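Long-range contacts in N5-carboxyaminoimidazole ribonucleotide synthetase (Bacillus anthracis, PDB 3QFF), which catalyses the ATP-dependent carboxylation of 5-aminoimidazole ribonucleotide by bicarbonate, giving N5-carboxyaminoimidazole ribonucleotide for purine biosynthesis: residues A41-T46 / I57-S62; V79-E84 / L100-Q105; S238-A243 / G268-N273; T337-H342 / V358-D363. One frame throughout, in Å; residues are numbered along the deposited sequence.

Contact 1: A41-T46 / I57-S62; sequences AVLDPT and IEIVAS
At the margin of the parallel sheet in the preATP-grasp domain, whose fold is Rossmann-like, Val-42 and its neighbours pair with Ile-57 to Ala-61. The register is that of a parallel ladder: Val-42 N donates to Ile-57 O (3.0 Å), while Val-42 O takes the nearly straight bond from Ile-59 N (2.8 Å, 175° at the hydrogen). Asp-44 N then reaches Ile-59 O at 3.1 Å. The last rung is poorer, since Ala-61 N approaches Asp-44 O from 55° above its carbonyl plane. Thr-46 N, the next donor in the alternation, turns back to Asp-44 OD1 (2.9 Å), an Asx turn, as the ladder ends; Pro-45 CG lies 3.6 Å from Ala-61 O. Leu-43, with CG anti to its own N, carries CD2 toward the loop that follows strand 57-60, 3.7 Å from Ala-61 O. On the face of Val-42 and Asp-44, Val-60 CG1 packs against Pro-45 O (3.5 Å), and a water links Thr-46 O to Glu-58 OE1, which also accepts from Asn-48 N. Asp-44 OD2 binds Gly-22 N in the glycine-rich turn after strand 16-20. Strand 39-44 lies between strands 16-20 and 57-60, and helix 66-74 packs on the face of Ala-41, Leu-43 and Ile-59.

Contact 2: V79-E84 / L100-Q105; sequences VTYEFE and LPQGSQ
Thr-80 chi1 (-178°) turns OG1 away from its own N, and Gln-102, with CG anti to the carbonyl carbon (chi1 -78°) and an extended chain beyond, carries its amide across from the loop after helix 88-97 to that hydroxyl. Thr-80 OG1 donates to Gln-102 OE1 at 2.8 Å, tilted 30° from the carbonyl plane. The same OE1 accepts from a water 2.7 Å away, which also donates to Val-79 O and accepts from Gln-102 N. At the other end of the amide, NE2 donates to a second water (2.8 Å) that reaches Tyr-81 O; these bonds together fix the amide's turn. Amide and Tyr-81 ring planes are parallel, but Gln-102 NE2 approaches the ring obliquely, 3.5 Å from CE1. Leu-100 CD1 packs on Val-79 CG1 at 4.0 Å, and a type I turn from Leu-100 to Gly-103 redirects the loop. Helix 294-303 closes one side, with His-298 bonded to Thr-80 OG1, while strand 78-81, outermost in the parallel sheet of the preATP-grasp domain, lies beside strand 16-20.

Contact 3: S238-A243 / G268-N273; sequences SQKAIA and GEIYIN. With ADP (adenosine-5'-diphosphate), chain C.
Lys-240 NZ donates to Gly-268 O at 2.9 Å, with the ammonium nitrogen 18° from the carbonyl plane. It is the single hydrogen bond between helix segment 238-243 and segment 268-273. CG anti to the backbone N (chi1 -162°) and an extended chi2 bring the lysine's CG and CD alongside Ile-270, CD lying 3.8 Å from Ile-270 CG1 as the two side chains slide past one another in opposite directions; the bend at chi3 then turns NZ to Gly-268 O. One residue along the helix, Ala-241 CB touches Ile-270 CD1 loosely, at 4.4 Å. Gly-268 holds a positive phi just before the strand. Helix 235-251 also packs on Ile-270 through Leu-237 and Tyr-244, and Met-262 of the adjoining strand touches it too. Strand 270-276 leads from this helix packing to the nucleotide, where Asn-273 ND2 donates to O1A of ADP (2.9 Å, 162°). Arg-113, Lys-153, Glu-188, Lys-189, Val-191 and Glu-196 also bond to ADP, in a nucleotide site characteristic of the ATP-grasp fold.

Contact 4: T337-H342 / V358-D363; sequences TGCYLH and VNILND
Tyr-340 and Asn-359 form a hydrogen-bonded antiparallel pair: Tyr-340 N donates to Asn-359 O (2.8 Å), and Asn-359 N returns a straighter bond to Tyr-340 O (2.9 Å, 168°). Asn-359 O also lies at the ring edge, 3.3 Å from Tyr-340 CD1. With CG anti to the carbonyl carbon (chi1 -60°), Tyr-340 crosses Leu-361 at about a right angle, its CE1 lying 3.9 Å from Leu-361 CD2. On the other face of the sheet, Cys-339 CB meets Val-358 CG2 (3.5 Å) and Cys-339 SG lies 3.9 Å from Ile-360 CG1. The beta hairpin of 339-343 and 354-361 forms one margin of the large antiparallel sheet that continues from the ATP-grasp strands into the C-terminal region. Strand 316-322 flanks 354-361, and helix 365-374 covers Ile-360. Asp-288 OD2 accepts from both Asn-359 ND2 and His-342 NE2, holding amide and imidazole close with their planes 59° apart; Asn-359 ND2 also bonds to His-284 O. Tyr-340 OH bonds to Glu-291 and Glu-309 N, both of the second subunit.

In the fold
The four contacts illustrate how chemistry follows place in a multidomain fold. Contacts 1 and 2 share the parallel sheet of the preATP-grasp domain, at its two outermost strands, with centres about 16 Å apart; contact 1 is a backbone ladder partly open to solvent, whereas contact 2 is buried and relies on hydrogen bonds of a side-chain amide and on waters. Contacts 3 and 4 reach one sheet, the large antiparallel one, from opposite margins. There, 238-243 packs as a helix on an edge strand through one lysine and a little apolar surface, while 337-342 pairs strand to strand in a buried hairpin touched by the second subunit. Contact 3 alone includes a residue bound to ADP.

Contact 1: A41-T46 / I57-S62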
loop_
_atom_site.group_PDB
_atom_site.type_symbol
_atom_site.label_atom_id
_atom_site.label_comp_id
_atom_site.label_asym_id
_atom_site.label_seq_id
_atom_site.Cartn_x
_atom_site.Cartn_y
_atom_site.Cartn_z
ATOM N N ALA A 41 -4.447 -0.392 17.551
ATOM C CA ALA A 41 -4.819 -1.375 18.581
ATOM C C ALA A 41 -5.902 -2.286 18.020
ATOM O O ALA A 41 -6.801 -1.822 17.316
ATOM C CB ALA A 41 -5.301 -0.666 19.856
ATOM N N VAL A 42 -5.827 -3.580 18.313
ATOM C CA VAL A 42 -6.837 -4.521 17.825
ATOM C C VAL A 42 -7.343 -5.398 18.968
ATOM O O VAL A 42 -6.583 -5.762 19.868
ATOM C CB VAL A 42 -6.300 -5.401 16.638
ATOM C CG1 VAL A 42 -5.008 -6.125 17.016
ATOM C CG2 VAL A 42 -7.355 -6.417 16.152
ATOM N N LEU A 43 -8.634 -5.715 18.929
ATOM C CA LEU A 43 -9.230 -6.727 19.809
ATOM C C LEU A 43 -9.766 -7.888 18.977
ATOM O O LEU A 43 -10.483 -7.678 17.991
ATOM C CB LEU A 43 -10.345 -6.117 20.661
ATOM C CG LEU A 43 -11.127 -6.979 21.665
ATOM C CD1 LEU A 43 -11.788 -6.069 22.671
ATOM C CD2 LEU A 43 -12.185 -7.858 20.995
ATOM N N ASP A 44 -9.443 -9.107 19.407
ATOM C CA ASP A 44 -9.763 -10.333 18.669
ATOM C C ASP A 44 -9.647 -11.528 19.628
ATOM O O ASP A 44 -8.771 -11.539 20.491
ATOM C CB ASP A 44 -8.786 -10.509 17.495
ATOM C CG ASP A 44 -9.203 -11.626 16.529
ATOM O OD1 ASP A 44 -8.841 -12.794 16.773
ATOM O OD2 ASP A 44 -9.895 -11.333 15.520
ATOM N N PRO A 45 -10.549 -12.522 19.494
ATOM C CA PRO A 45 -10.560 -13.734 20.331
ATOM C C PRO A 45 -9.303 -14.602 20.251
ATOM O O PRO A 45 -9.003 -15.340 21.203
ATOM C CB PRO A 45 -11.755 -14.520 19.777
ATOM C CG PRO A 45 -12.664 -13.492 19.251
ATOM C CD PRO A 45 -11.767 -12.425 18.677
ATOM N N THR A 46 -8.592 -14.543 19.128
ATOM C CA THR A 46 -7.412 -15.390 18.912
ATOM C C THR A 46 -6.141 -14.549 18.933
ATOM O O THR A 46 -6.122 -13.448 18.392
ATOM C CB THR A 46 -7.495 -16.133 17.564
ATOM O OG1 THR A 46 -8.789 -16.730 17.427
ATOM C CG2 THR A 46 -6.432 -17.227 17.477
ATOM N N ILE A 57 -0.728 -2.596 19.612
ATOM C CA ILE A 57 -1.351 -3.173 20.809
ATOM C C ILE A 57 -2.357 -4.272 20.428
ATOM O O ILE A 57 -3.168 -4.086 19.516
ATOM C CB ILE A 57 -2.046 -2.077 21.652
ATOM C CG1 ILE A 57 -1.028 -1.003 22.051
ATOM C CG2 ILE A 57 -2.729 -2.671 22.892
ATOM C CD1 ILE A 57 -1.634 0.213 22.722
ATOM N N GLU A 58 -2.293 -5.406 21.129
ATOM C CA GLU A 58 -3.205 -6.527 20.918
ATOM C C GLU A 58 -3.968 -6.859 22.207
ATOM O O GLU A 58 -3.359 -7.086 23.249
ATOM C CB GLU A 58 -2.423 -7.752 20.430
ATOM C CG GLU A 58 -3.245 -9.042 20.215
ATOM C CD GLU A 58 -2.366 -10.271 19.916
ATOM O OE1 GLU A 58 -2.854 -11.228 19.287
ATOM O OE2 GLU A 58 -1.173 -10.283 20.288
ATOM N N ILE A 59 -5.297 -6.863 22.130
ATOM C CA ILE A 59 -6.139 -7.363 23.216
ATOM C C ILE A 59 -6.823 -8.662 22.794
ATOM O O ILE A 59 -7.618 -8.689 21.847
ATOM C CB ILE A 59 -7.192 -6.319 23.666
ATOM C CG1 ILE A 59 -6.504 -5.039 24.132
ATOM C CG2 ILE A 59 -8.076 -6.886 24.776
ATOM C CD1 ILE A 59 -7.410 -3.831 24.187
ATOM N N VAL A 60 -6.507 -9.744 23.499
ATOM C CA VAL A 60 -7.054 -11.046 23.165
ATOM C C VAL A 60 -8.259 -11.304 24.076
ATOM O O VAL A 60 -8.088 -11.620 25.258
ATOM C CB VAL A 60 -5.964 -12.165 23.230
ATOM C CG1 VAL A 60 -6.542 -13.528 22.849
ATOM C CG2 VAL A 60 -4.811 -11.830 22.291
ATOM N N ALA A 61 -9.465 -11.125 23.521
ATOM C CA ALA A 61 -10.732 -11.304 24.258
ATOM C C ALA A 61 -11.930 -11.596 23.344
ATOM O O ALA A 61 -11.839 -11.414 22.132
ATOM C CB ALA A 61 -11.021 -10.083 25.115
ATOM N N SER A 62 -13.042 -12.038 23.938
ATOM C CA SER A 62 -14.310 -12.250 23.230
ATOM C C SER A 62 -14.933 -10.935 22.788
ATOM O O SER A 62 -14.791 -9.914 23.462
ATOM C CB SER A 62 -15.337 -12.962 24.132
ATOM O OG SER A 62 -14.888 -14.234 24.546
HETATM O O HOH W 1 -4.851 -11.287 17.844
#

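Contact 2: V79-E84 / L100-Q105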
loop_
_atom_site.group_PDB
_atom_site.type_symbol
_atom_site.label_atom_id
_atom_site.label_comp_id
_atom_site.label_asym_id
_atom_site.label_seq_id
_atom_site.Cartn_x
_atom_site.Cartn_y
_atom_site.Cartn_z
ATOM N N VAL A 79 -12.441 4.427 17.159
ATOM C CA VAL A 79 -12.728 2.991 17.090
ATOM C C VAL A 79 -13.510 2.659 15.804
ATOM O O VAL A 79 -14.462 3.355 15.447
ATOM C CB VAL A 79 -13.498 2.509 18.356
ATOM C CG1 VAL A 79 -13.816 0.998 18.296
ATOM C CG2 VAL A 79 -12.689 2.819 19.634
ATOM N N THR A 80 -13.092 1.600 15.120
ATOM C CA THR A 80 -13.841 1.043 14.001
ATOM C C THR A 80 -13.926 -0.470 14.195
ATOM O O THR A 80 -13.330 -1.025 15.128
ATOM C CB THR A 80 -13.217 1.446 12.608
ATOM O OG1 THR A 80 -14.008 0.907 11.540
ATOM C CG2 THR A 80 -11.781 0.942 12.475
ATOM N N TYR A 81 -14.685 -1.138 13.336
ATOM C CA TYR A 81 -14.872 -2.582 13.461
ATOM C C TYR A 81 -14.731 -3.283 12.122
ATOM O O TYR A 81 -15.086 -2.732 11.073
ATOM C CB TYR A 81 -16.272 -2.882 14.019
ATOM C CG TYR A 81 -17.362 -2.283 13.150
ATOM C CD1 TYR A 81 -17.891 -1.021 13.427
ATOM C CD2 TYR A 81 -17.819 -2.959 12.017
ATOM C CE1 TYR A 81 -18.877 -0.454 12.598
ATOM C CE2 TYR A 81 -18.787 -2.406 11.189
ATOM C CZ TYR A 81 -19.311 -1.165 11.482
ATOM O OH TYR A 81 -20.261 -0.642 10.648
ATOM N N GLU A 82 -14.241 -4.518 12.179
ATOM C CA GLU A 82 -14.353 -5.469 11.077
ATOM C C GLU A 82 -15.457 -6.463 11.432
ATOM O O GLU A 82 -16.252 -6.873 10.575
ATOM C CB GLU A 82 -13.029 -6.214 10.887
ATOM C CG GLU A 82 -13.220 -7.679 10.466
ATOM C CD GLU A 82 -11.960 -8.485 10.568
ATOM O OE1 GLU A 82 -11.850 -9.298 11.509
ATOM O OE2 GLU A 82 -11.091 -8.308 9.697
ATOM N N PHE A 83 -15.491 -6.853 12.706
ATOM C CA PHE A 83 -16.486 -7.796 13.191
ATOM C C PHE A 83 -17.802 -7.056 13.367
ATOM O O PHE A 83 -17.852 -6.008 14.010
ATOM C CB PHE A 83 -16.033 -8.450 14.495
ATOM C CG PHE A 83 -17.037 -9.427 15.062
ATOM C CD1 PHE A 83 -17.776 -9.100 16.207
ATOM C CD2 PHE A 83 -17.263 -10.657 14.438
ATOM C CE1 PHE A 83 -18.719 -9.999 16.738
ATOM C CE2 PHE A 83 -18.208 -11.564 14.960
ATOM C CZ PHE A 83 -18.932 -11.228 16.114
ATOM N N GLU A 84 -18.855 -7.601 12.762
ATOM C CA GLU A 84 -20.133 -6.906 12.648
ATOM C C GLU A 84 -21.137 -7.258 13.751
ATOM O O GLU A 84 -21.997 -6.436 14.090
ATOM C CB GLU A 84 -20.762 -7.178 11.285
ATOM C CG GLU A 84 -20.094 -6.459 10.129
ATOM C CD GLU A 84 -20.533 -7.012 8.792
ATOM O OE1 GLU A 84 -21.253 -6.304 8.070
ATOM O OE2 GLU A 84 -20.164 -8.160 8.461
ATOM N N LEU A 100 -16.788 6.529 18.159
ATOM C CA LEU A 100 -17.218 5.586 17.121
ATOM C C LEU A 100 -18.046 6.354 16.070
ATOM O O LEU A 100 -19.284 6.298 16.095
ATOM C CB LEU A 100 -18.073 4.462 17.738
ATOM C CG LEU A 100 -18.447 3.280 16.832
ATOM C CD1 LEU A 100 -17.373 2.208 16.905
ATOM C CD2 LEU A 100 -19.831 2.703 17.215
ATOM N N PRO A 101 -17.367 7.074 15.151
ATOM C CA PRO A 101 -18.022 7.930 14.155
ATOM C C PRO A 101 -18.982 7.185 13.220
ATOM O O PRO A 101 -19.895 7.806 12.688
ATOM C CB PRO A 101 -16.844 8.506 13.342
ATOM C CG PRO A 101 -15.692 7.607 13.606
ATOM C CD PRO A 101 -15.900 7.133 15.029
ATOM N N GLN A 102 -18.776 5.877 13.028
ATOM C CA GLN A 102 -19.687 5.064 12.211
ATOM C C GLN A 102 -21.083 4.948 12.814
ATOM O O GLN A 102 -22.072 4.792 12.081
ATOM C CB GLN A 102 -19.124 3.664 11.977
ATOM C CG GLN A 102 -18.038 3.617 10.911
ATOM C CD GLN A 102 -17.213 2.374 11.016
ATOM O OE1 GLN A 102 -16.415 2.219 11.954
ATOM N NE2 GLN A 102 -17.411 1.453 10.078
ATOM N N GLY A 103 -21.152 5.011 14.145
ATOM C CA GLY A 103 -22.414 4.888 14.864
ATOM C C GLY A 103 -22.878 3.440 14.900
ATOM O O GLY A 103 -22.177 2.539 14.418
ATOM N N SER A 104 -24.064 3.214 15.447
ATOM C CA SER A 104 -24.609 1.858 15.583
ATOM C C SER A 104 -25.866 1.626 14.740
ATOM O O SER A 104 -26.292 0.483 14.570
ATOM C CB SER A 104 -24.934 1.556 17.050
ATOM O OG SER A 104 -25.871 2.499 17.545
ATOM N N GLN A 105 -26.456 2.700 14.226
ATOM C CA GLN A 105 -27.746 2.620 13.533
ATOM C C GLN A 105 -27.637 1.837 12.225
ATOM O O GLN A 105 -28.444 0.941 11.957
ATOM C CB GLN A 105 -28.323 4.014 13.264
ATOM C CG GLN A 105 -29.825 4.104 13.531
ATOM C CD GLN A 105 -30.561 5.116 12.645
ATOM O OE1 GLN A 105 -29.992 6.117 12.197
ATOM N NE2 GLN A 105 -31.840 4.849 12.392
HETATM O O HOH W 2 -16.536 4.087 13.838
HETATM O O HOH W 3 -16.301 -0.973 9.263
#

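Contact 3: S238-A243 / G268-N273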
loop_
_atom_site.group_PDB
_atom_site.type_symbol
_atom_site.label_atom_id
_atom_site.label_comp_id
_atom_site.label_asym_id
_atom_site.label_seq_id
_atom_site.Cartn_x
_atom_site.Cartn_y
_atom_site.Cartn_z
ATOM N N SER A 238 -24.166 0.855 -15.253
ATOM C CA SER A 238 -23.106 1.375 -14.393
ATOM C C SER A 238 -23.533 2.641 -13.684
ATOM O O SER A 238 -23.411 2.747 -12.465
ATOM C CB SER A 238 -21.844 1.670 -15.206
ATOM O OG SER A 238 -21.249 0.464 -15.626
ATOM N N GLN A 239 -24.031 3.599 -14.460
ATOM C CA GLN A 239 -24.483 4.878 -13.919
ATOM C C GLN A 239 -25.615 4.696 -12.908
ATOM O O GLN A 239 -25.669 5.403 -11.920
ATOM C CB GLN A 239 -24.925 5.816 -15.040
ATOM C CG GLN A 239 -23.775 6.398 -15.846
ATOM C CD GLN A 239 -24.248 7.216 -17.052
ATOM O OE1 GLN A 239 -25.452 7.363 -17.299
ATOM N NE2 GLN A 239 -23.294 7.740 -17.811
ATOM N N LYS A 240 -26.500 3.744 -13.180
ATOM C CA LYS A 240 -27.597 3.377 -12.290
ATOM C C LYS A 240 -27.110 2.770 -10.962
ATOM O O LYS A 240 -27.559 3.179 -9.886
ATOM C CB LYS A 240 -28.500 2.383 -13.011
ATOM C CG LYS A 240 -29.879 2.212 -12.436
ATOM C CD LYS A 240 -30.631 1.162 -13.258
ATOM C CE LYS A 240 -32.086 1.546 -13.455
ATOM N NZ LYS A 240 -32.818 0.460 -14.147
ATOM N N ALA A 241 -26.200 1.794 -11.042
ATOM C CA ALA A 241 -25.647 1.179 -9.846
ATOM C C ALA A 241 -24.972 2.234 -8.970
ATOM O O ALA A 241 -25.162 2.238 -7.749
ATOM C CB ALA A 241 -24.662 0.046 -10.212
ATOM N N ILE A 242 -24.212 3.131 -9.601
ATOM C CA ILE A 242 -23.517 4.203 -8.879
ATOM C C ILE A 242 -24.496 5.189 -8.246
ATOM O O ILE A 242 -24.333 5.573 -7.081
ATOM C CB ILE A 242 -22.489 4.930 -9.774
ATOM C CG1 ILE A 242 -21.283 4.022 -10.007
ATOM C CG2 ILE A 242 -22.002 6.215 -9.121
ATOM C CD1 ILE A 242 -20.590 4.298 -11.290
ATOM N N ALA A 243 -25.518 5.583 -9.008
ATOM C CA ALA A 243 -26.555 6.473 -8.476
ATOM C C ALA A 243 -27.255 5.846 -7.264
ATOM O O ALA A 243 -27.472 6.512 -6.254
ATOM C CB ALA A 243 -27.579 6.837 -9.568
ATOM N N GLY A 268 -31.643 -4.454 -17.966
ATOM C CA GLY A 268 -31.064 -3.272 -17.358
ATOM C C GLY A 268 -31.690 -2.885 -16.026
ATOM O O GLY A 268 -31.581 -1.741 -15.612
ATOM N N GLU A 269 -32.336 -3.828 -15.345
ATOM C CA GLU A 269 -32.833 -3.556 -13.985
ATOM C C GLU A 269 -31.738 -3.795 -12.963
ATOM O O GLU A 269 -30.913 -4.703 -13.126
ATOM C CB GLU A 269 -34.009 -4.449 -13.620
ATOM C CG GLU A 269 -35.299 -4.148 -14.354
ATOM C CD GLU A 269 -36.309 -5.272 -14.207
ATOM O OE1 GLU A 269 -37.468 -4.985 -13.847
ATOM O OE2 GLU A 269 -35.940 -6.449 -14.441
ATOM N N ILE A 270 -31.744 -2.984 -11.906
ATOM C CA ILE A 270 -30.907 -3.242 -10.746
ATOM C C ILE A 270 -31.798 -3.543 -9.543
ATOM O O ILE A 270 -32.765 -2.819 -9.280
ATOM C CB ILE A 270 -29.942 -2.057 -10.415
ATOM C CG1 ILE A 270 -28.964 -1.776 -11.567
ATOM C CG2 ILE A 270 -29.186 -2.311 -9.093
ATOM C CD1 ILE A 270 -27.747 -2.688 -11.610
ATOM N N TYR A 271 -31.480 -4.623 -8.835
ATOM C CA TYR A 271 -32.053 -4.874 -7.515
ATOM C C TYR A 271 -30.949 -4.950 -6.470
ATOM O O TYR A 271 -29.915 -5.588 -6.705
ATOM C CB TYR A 271 -32.902 -6.151 -7.523
ATOM C CG TYR A 271 -34.073 -6.047 -8.493
ATOM C CD1 TYR A 271 -33.983 -6.563 -9.793
ATOM C CD2 TYR A 271 -35.245 -5.387 -8.126
ATOM C CE1 TYR A 271 -35.053 -6.443 -10.701
ATOM C CE2 TYR A 271 -36.320 -5.261 -9.016
ATOM C CZ TYR A 271 -36.218 -5.795 -10.301
ATOM O OH TYR A 271 -37.280 -5.658 -11.178
ATOM N N ILE A 272 -31.161 -4.294 -5.327
ATOM C CA ILE A 272 -30.194 -4.333 -4.231
ATOM C C ILE A 272 -30.352 -5.638 -3.453
ATOM O O ILE A 272 -31.446 -5.955 -2.992
ATOM C CB ILE A 272 -30.350 -3.145 -3.238
ATOM C CG1 ILE A 272 -30.555 -1.803 -3.970
ATOM C CG2 ILE A 272 -29.157 -3.098 -2.285
ATOM C CD1 ILE A 272 -29.371 -1.325 -4.824
ATOM N N ASN A 273 -29.258 -6.375 -3.302
ATOM C CA ASN A 273 -29.272 -7.671 -2.613
ATOM C C ASN A 273 -28.965 -7.530 -1.121
ATOM O O ASN A 273 -29.789 -7.884 -0.274
ATOM C CB ASN A 273 -28.271 -8.632 -3.285
ATOM C CG ASN A 273 -28.168 -9.992 -2.576
ATOM O OD1 ASN A 273 -29.172 -10.647 -2.291
ATOM N ND2 ASN A 273 -26.934 -10.441 -2.348
HETATM P PB ADP C . -25.143 -14.504 1.485
HETATM O O1B ADP C . -24.880 -15.881 2.048
HETATM O O2B ADP C . -25.489 -13.487 2.552
HETATM O O3B ADP C . -24.092 -14.050 0.500
HETATM P PA ADP C . -27.072 -13.773 -0.577
HETATM O O1A ADP C . -25.984 -12.853 -1.092
HETATM O O2A ADP C . -28.420 -13.212 -0.187
HETATM O O3A ADP C . -26.520 -14.690 0.643
HETATM O "O5'" ADP C . -27.364 -14.867 -1.718
HETATM C "C5'" ADP C . -26.352 -15.802 -2.084
HETATM C "C4'" ADP C . -26.439 -16.078 -3.578
HETATM O "O4'" ADP C . -27.737 -16.589 -3.888
HETATM C "C3'" ADP C . -26.260 -14.813 -4.402
HETATM O "O3'" ADP C . -24.906 -14.673 -4.843
HETATM C "C2'" ADP C . -27.221 -14.984 -5.562
HETATM O "O2'" ADP C . -26.533 -15.539 -6.686
HETATM C "C1'" ADP C . -28.258 -15.985 -5.077
HETATM N N9 ADP C . -29.541 -15.290 -4.779
HETATM C C8 ADP C . -29.909 -14.781 -3.584
HETATM N N7 ADP C . -31.139 -14.214 -3.647
HETATM C C5 ADP C . -31.587 -14.357 -4.905
HETATM C C6 ADP C . -32.816 -13.984 -5.651
HETATM N N6 ADP C . -33.837 -13.329 -5.043
HETATM N N1 ADP C . -32.877 -14.322 -6.963
HETATM C C2 ADP C . -31.874 -14.971 -7.585
HETATM N N3 ADP C . -30.736 -15.337 -6.968
HETATM C C4 ADP C . -30.535 -15.068 -5.651
#

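Contact 4: T337-H342 / V358-D363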
loop_
_atom_site.group_PDB
_atom_site.type_symbol
_atom_site.label_atom_id
_atom_site.label_comp_id
_atom_site.label_asym_id
_atom_site.label_seq_id
_atom_site.Cartn_x
_atom_site.Cartn_y
_atom_site.Cartn_z
ATOM N N THR A 337 3.572 -13.111 -12.974
ATOM C CA THR A 337 3.787 -11.852 -13.701
ATOM C C THR A 337 2.468 -11.086 -13.922
ATOM O O THR A 337 1.445 -11.684 -14.283
ATOM C CB THR A 337 4.517 -12.091 -15.056
ATOM O OG1 THR A 337 4.761 -10.834 -15.714
ATOM C CG2 THR A 337 3.693 -12.958 -15.969
ATOM N N GLY A 338 2.493 -9.773 -13.690
ATOM C CA GLY A 338 1.298 -8.934 -13.824
ATOM C C GLY A 338 0.214 -9.239 -12.790
ATOM O O GLY A 338 -0.935 -8.816 -12.947
ATOM N N CYS A 339 0.589 -9.971 -11.742
ATOM C CA CYS A 339 -0.315 -10.370 -10.676
ATOM C C CYS A 339 0.221 -9.785 -9.386
ATOM O O CYS A 339 1.442 -9.751 -9.179
ATOM C CB CYS A 339 -0.380 -11.895 -10.552
ATOM S SG CYS A 339 -0.951 -12.753 -12.038
ATOM N N TYR A 340 -0.680 -9.325 -8.525
ATOM C CA TYR A 340 -0.284 -8.670 -7.276
ATOM C C TYR A 340 -0.872 -9.412 -6.084
ATOM O O TYR A 340 -2.087 -9.353 -5.809
ATOM C CB TYR A 340 -0.637 -7.169 -7.322
ATOM C CG TYR A 340 0.083 -6.521 -8.480
ATOM C CD1 TYR A 340 -0.495 -6.483 -9.752
ATOM C CD2 TYR A 340 1.390 -6.041 -8.329
ATOM C CE1 TYR A 340 0.181 -5.938 -10.845
ATOM C CE2 TYR A 340 2.075 -5.481 -9.418
ATOM C CZ TYR A 340 1.469 -5.439 -10.668
ATOM O OH TYR A 340 2.144 -4.913 -11.747
ATOM N N LEU A 341 0.016 -10.128 -5.400
ATOM C CA LEU A 341 -0.375 -11.075 -4.370
ATOM C C LEU A 341 -0.570 -10.407 -3.018
ATOM O O LEU A 341 0.266 -9.618 -2.580
ATOM C CB LEU A 341 0.677 -12.194 -4.275
ATOM C CG LEU A 341 0.490 -13.376 -3.323
ATOM C CD1 LEU A 341 -0.817 -14.146 -3.610
ATOM C CD2 LEU A 341 1.698 -14.312 -3.413
ATOM N N HIS A 342 -1.690 -10.716 -2.372
ATOM C CA HIS A 342 -1.907 -10.358 -0.977
ATOM C C HIS A 342 -2.149 -11.615 -0.162
ATOM O O HIS A 342 -2.999 -12.433 -0.508
ATOM C CB HIS A 342 -3.063 -9.364 -0.855
ATOM C CG HIS A 342 -2.840 -8.123 -1.662
ATOM N ND1 HIS A 342 -2.401 -6.941 -1.106
ATOM C CD2 HIS A 342 -2.908 -7.909 -2.995
ATOM C CE1 HIS A 342 -2.252 -6.038 -2.062
ATOM N NE2 HIS A 342 -2.534 -6.608 -3.219
ATOM N N VAL A 358 -5.361 -12.319 -5.176
ATOM C CA VAL A 358 -4.429 -11.795 -6.153
ATOM C C VAL A 358 -5.179 -10.853 -7.093
ATOM O O VAL A 358 -6.263 -11.188 -7.587
ATOM C CB VAL A 358 -3.659 -12.934 -6.908
ATOM C CG1 VAL A 358 -4.621 -13.876 -7.619
ATOM C CG2 VAL A 358 -2.633 -12.361 -7.890
ATOM N N ASN A 359 -4.607 -9.663 -7.301
ATOM C CA ASN A 359 -5.117 -8.703 -8.260
ATOM C C ASN A 359 -4.340 -8.787 -9.562
ATOM O O ASN A 359 -3.136 -8.473 -9.607
ATOM C CB ASN A 359 -5.036 -7.287 -7.677
ATOM C CG ASN A 359 -6.093 -7.041 -6.619
ATOM O OD1 ASN A 359 -7.182 -7.630 -6.669
ATOM N ND2 ASN A 359 -5.784 -6.192 -5.654
ATOM N N ILE A 360 -5.029 -9.216 -10.613
ATOM C CA ILE A 360 -4.417 -9.370 -11.916
ATOM C C ILE A 360 -4.744 -8.144 -12.751
ATOM O O ILE A 360 -5.892 -7.961 -13.179
ATOM C CB ILE A 360 -4.931 -10.641 -12.645
ATOM C CG1 ILE A 360 -4.788 -11.878 -11.760
ATOM C CG2 ILE A 360 -4.193 -10.835 -13.987
ATOM C CD1 ILE A 360 -5.537 -13.112 -12.307
ATOM N N LEU A 361 -3.727 -7.318 -12.983
ATOM C CA LEU A 361 -3.867 -6.071 -13.718
ATOM C C LEU A 361 -3.521 -6.268 -15.189
ATOM O O LEU A 361 -2.523 -6.915 -15.516
ATOM C CB LEU A 361 -2.957 -5.000 -13.102
ATOM C CG LEU A 361 -3.530 -3.929 -12.159
ATOM C CD1 LEU A 361 -4.313 -4.504 -10.993
ATOM C CD2 LEU A 361 -2.394 -3.064 -11.650
ATOM N N ASN A 362 -4.353 -5.725 -16.074
ATOM C CA ASN A 362 -4.133 -5.818 -17.518
ATOM C C ASN A 362 -4.958 -4.770 -18.239
ATOM O O ASN A 362 -6.064 -4.434 -17.792
ATOM C CB ASN A 362 -4.477 -7.225 -18.046
ATOM C CG ASN A 362 -3.795 -7.535 -19.378
ATOM O OD1 ASN A 362 -4.250 -7.119 -20.439
ATOM N ND2 ASN A 362 -2.685 -8.252 -19.314
ATOM N N ASP A 363 -4.429 -4.251 -19.349
ATOM C CA ASP A 363 -5.182 -3.313 -20.190
ATOM C C ASP A 363 -6.449 -3.954 -20.741
ATOM O O ASP A 363 -7.438 -3.271 -20.983
ATOM C CB ASP A 363 -4.334 -2.801 -21.359
ATOM C CG ASP A 363 -3.255 -1.819 -20.929
ATOM O OD1 ASP A 363 -2.175 -1.839 -21.556
ATOM O OD2 ASP A 363 -3.473 -1.027 -19.979
#